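Local coordinates for protein soluble lytic murein transglycosylase (Escherichia coli, PDB 1QSA) that cleaves the glycosidic bonds between N-acetylmuramic acid and N-acetylglucosamine in peptidoglycan, leaving a 1,6-anhydro bond in the muramic acid product, at residues V258-M263 / S284-E289. Residues are numbered along the deposited sequence; the frame is centred on the assembly and turned at random.
Sequences VAWRLM and STSLIE. With SO4 (sulfate ion), chain D.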
loop_
_atom_site.group_PDB
_atom_site.type_symbol
_atom_site.label_atom_id
_atom_site.label_comp_id
_atom_site.label_asym_id
_atom_site.label_seq_id
_atom_site.Cartn_x
_atom_site.Cartn_y
_atom_site.Cartn_z
ATOM N N VAL A 258 -24.583 5.375 8.292
ATOM C CA VAL A 258 -25.620 5.346 7.264
ATOM C C VAL A 258 -25.385 6.405 6.189
ATOM O O VAL A 258 -25.509 6.116 4.995
ATOM C CB VAL A 258 -27.018 5.502 7.894
ATOM C CG1 VAL A 258 -28.086 5.673 6.808
ATOM C CG2 VAL A 258 -27.336 4.275 8.731
ATOM N N ALA A 259 -24.997 7.607 6.612
ATOM C CA ALA A 259 -24.745 8.715 5.687
ATOM C C ALA A 259 -23.709 8.350 4.629
ATOM O O ALA A 259 -23.830 8.756 3.472
ATOM C CB ALA A 259 -24.322 9.965 6.450
ATOM N N TRP A 260 -22.684 7.595 5.027
ATOM C CA TRP A 260 -21.648 7.140 4.104
ATOM C C TRP A 260 -22.228 6.296 2.983
ATOM O O TRP A 260 -21.666 6.233 1.887
ATOM C CB TRP A 260 -20.626 6.260 4.836
ATOM C CG TRP A 260 -19.456 6.997 5.366
ATOM C CD1 TRP A 260 -19.187 7.281 6.670
ATOM C CD2 TRP A 260 -18.381 7.555 4.600
ATOM N NE1 TRP A 260 -18.009 7.990 6.768
ATOM C CE2 TRP A 260 -17.495 8.169 5.513
ATOM C CE3 TRP A 260 -18.080 7.591 3.235
ATOM C CZ2 TRP A 260 -16.327 8.814 5.103
ATOM C CZ3 TRP A 260 -16.910 8.236 2.824
ATOM C CH2 TRP A 260 -16.054 8.837 3.760
ATOM N N ARG A 261 -23.312 5.585 3.293
ATOM C CA ARG A 261 -23.952 4.695 2.334
ATOM C C ARG A 261 -25.069 5.354 1.523
ATOM O O ARG A 261 -25.739 4.686 0.742
ATOM C CB ARG A 261 -24.491 3.438 3.034
ATOM C CG ARG A 261 -23.528 2.752 4.005
ATOM C CD ARG A 261 -22.141 2.535 3.417
ATOM N NE ARG A 261 -22.153 1.764 2.181
ATOM C CZ ARG A 261 -21.082 1.155 1.678
ATOM N NH1 ARG A 261 -19.922 1.200 2.327
ATOM N NH2 ARG A 261 -21.175 0.477 0.542
ATOM N N LEU A 262 -25.281 6.649 1.725
ATOM C CA LEU A 262 -26.320 7.379 0.991
ATOM C C LEU A 262 -25.680 8.417 0.070
ATOM O O LEU A 262 -26.253 9.473 -0.182
ATOM C CB LEU A 262 -27.292 8.047 1.966
ATOM C CG LEU A 262 -28.167 7.081 2.776
ATOM C CD1 LEU A 262 -28.990 7.836 3.807
ATOM C CD2 LEU A 262 -29.064 6.280 1.840
ATOM N N MET A 263 -24.479 8.097 -0.410
ATOM C CA MET A 263 -23.709 8.968 -1.297
ATOM C C MET A 263 -23.894 8.635 -2.772
ATOM O O MET A 263 -23.253 9.252 -3.626
ATOM C CB MET A 263 -22.216 8.868 -0.974
ATOM C CG MET A 263 -21.829 9.472 0.358
ATOM S SD MET A 263 -22.259 11.217 0.443
ATOM C CE MET A 263 -21.783 11.589 2.116
ATOM N N SER A 284 -17.247 13.981 11.923
ATOM C CA SER A 284 -16.360 13.252 11.024
ATOM C C SER A 284 -15.849 14.067 9.842
ATOM O O SER A 284 -16.615 14.394 8.926
ATOM C CB SER A 284 -17.060 11.987 10.509
ATOM O OG SER A 284 -16.255 11.304 9.567
ATOM N N THR A 285 -14.553 14.357 9.848
ATOM C CA THR A 285 -13.929 15.094 8.759
ATOM C C THR A 285 -14.049 14.353 7.422
ATOM O O THR A 285 -14.412 14.948 6.404
ATOM C CB THR A 285 -12.447 15.353 9.049
ATOM O OG1 THR A 285 -12.344 16.280 10.133
ATOM C CG2 THR A 285 -11.740 15.931 7.826
ATOM N N SER A 286 -13.765 13.053 7.423
ATOM C CA SER A 286 -13.830 12.285 6.180
ATOM C C SER A 286 -15.241 12.245 5.588
ATOM O O SER A 286 -15.387 12.307 4.376
ATOM C CB SER A 286 -13.257 10.869 6.376
ATOM O OG SER A 286 -13.986 10.172 7.364
ATOM N N LEU A 287 -16.267 12.191 6.440
ATOM C CA LEU A 287 -17.654 12.180 5.964
ATOM C C LEU A 287 -18.016 13.522 5.311
ATOM O O LEU A 287 -18.629 13.556 4.241
ATOM C CB LEU A 287 -18.612 11.872 7.110
ATOM C CG LEU A 287 -20.114 11.850 6.781
ATOM C CD1 LEU A 287 -20.440 10.854 5.651
ATOM C CD2 LEU A 287 -20.886 11.516 8.056
ATOM N N ILE A 288 -17.626 14.621 5.955
ATOM C CA ILE A 288 -17.889 15.959 5.417
ATOM C C ILE A 288 -17.151 16.112 4.086
ATOM O O ILE A 288 -17.708 16.649 3.135
ATOM C CB ILE A 288 -17.451 17.067 6.414
ATOM C CG1 ILE A 288 -18.269 16.945 7.705
ATOM C CG2 ILE A 288 -17.645 18.451 5.781
ATOM C CD1 ILE A 288 -17.676 17.680 8.915
ATOM N N GLU A 289 -15.913 15.616 4.010
ATOM C CA GLU A 289 -15.147 15.687 2.762
ATOM C C GLU A 289 -15.836 14.898 1.649
ATOM O O GLU A 289 -15.843 15.322 0.480
ATOM C CB GLU A 289 -13.719 15.169 2.967
ATOM C CG GLU A 289 -12.849 16.144 3.766
ATOM C CD GLU A 289 -11.466 15.604 4.051
ATOM O OE1 GLU A 289 -11.341 14.399 4.374
ATOM O OE2 GLU A 289 -10.496 16.379 3.943
HETATM S S SO4 D . -12.803 11.161 10.861
HETATM O O1 SO4 D . -12.422 11.424 9.464
HETATM O O2 SO4 D . -12.904 12.452 11.586
HETATM O O3 SO4 D . -14.089 10.446 10.930
HETATM O O4 SO4 D . -11.766 10.326 11.497
HETATM O O HOH W 1 -17.005 8.689 9.372
#
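Leu-287 reaches across to the indole of Trp-260 with CG anti to the backbone N (chi1 179°), which carries both methyls out to the ring and Ala-259. Its CB lies 3.9 Å from Trp-260 NE1; CD1 sits over the five-membered ring, 3.8 Å from the centroid and 3° off the normal, a CH-pi contact. The same methyl meets Met-263 CE at 3.9 Å, and both methyls lie 4.1 Å from Ala-259 CB, whose small side chain leaves room. A forked aliphatic chain suits because one branch can meet ring and methionine methyl together. An indole suits too: its face packs on Leu-287 while NE1 donates to a water, and at the edge Trp-260 CZ2 lies 3.5 Å from Ser-286 OG. These contacts join the last part of helix 248-260 and the turn after it to the first turn of helix 285-298 in the alpha-superhelix. Ser-284 is the N-cap: its OG accepts from Leu-287 N (3.3 Å) and from that water, and donates to a sulfate oxygen. An alanine here is likely to leave Leu-287 N without its cap and the indole-bound water without the hydroxyl it donates to. Ser-286 N and OG also donate to the sulfate.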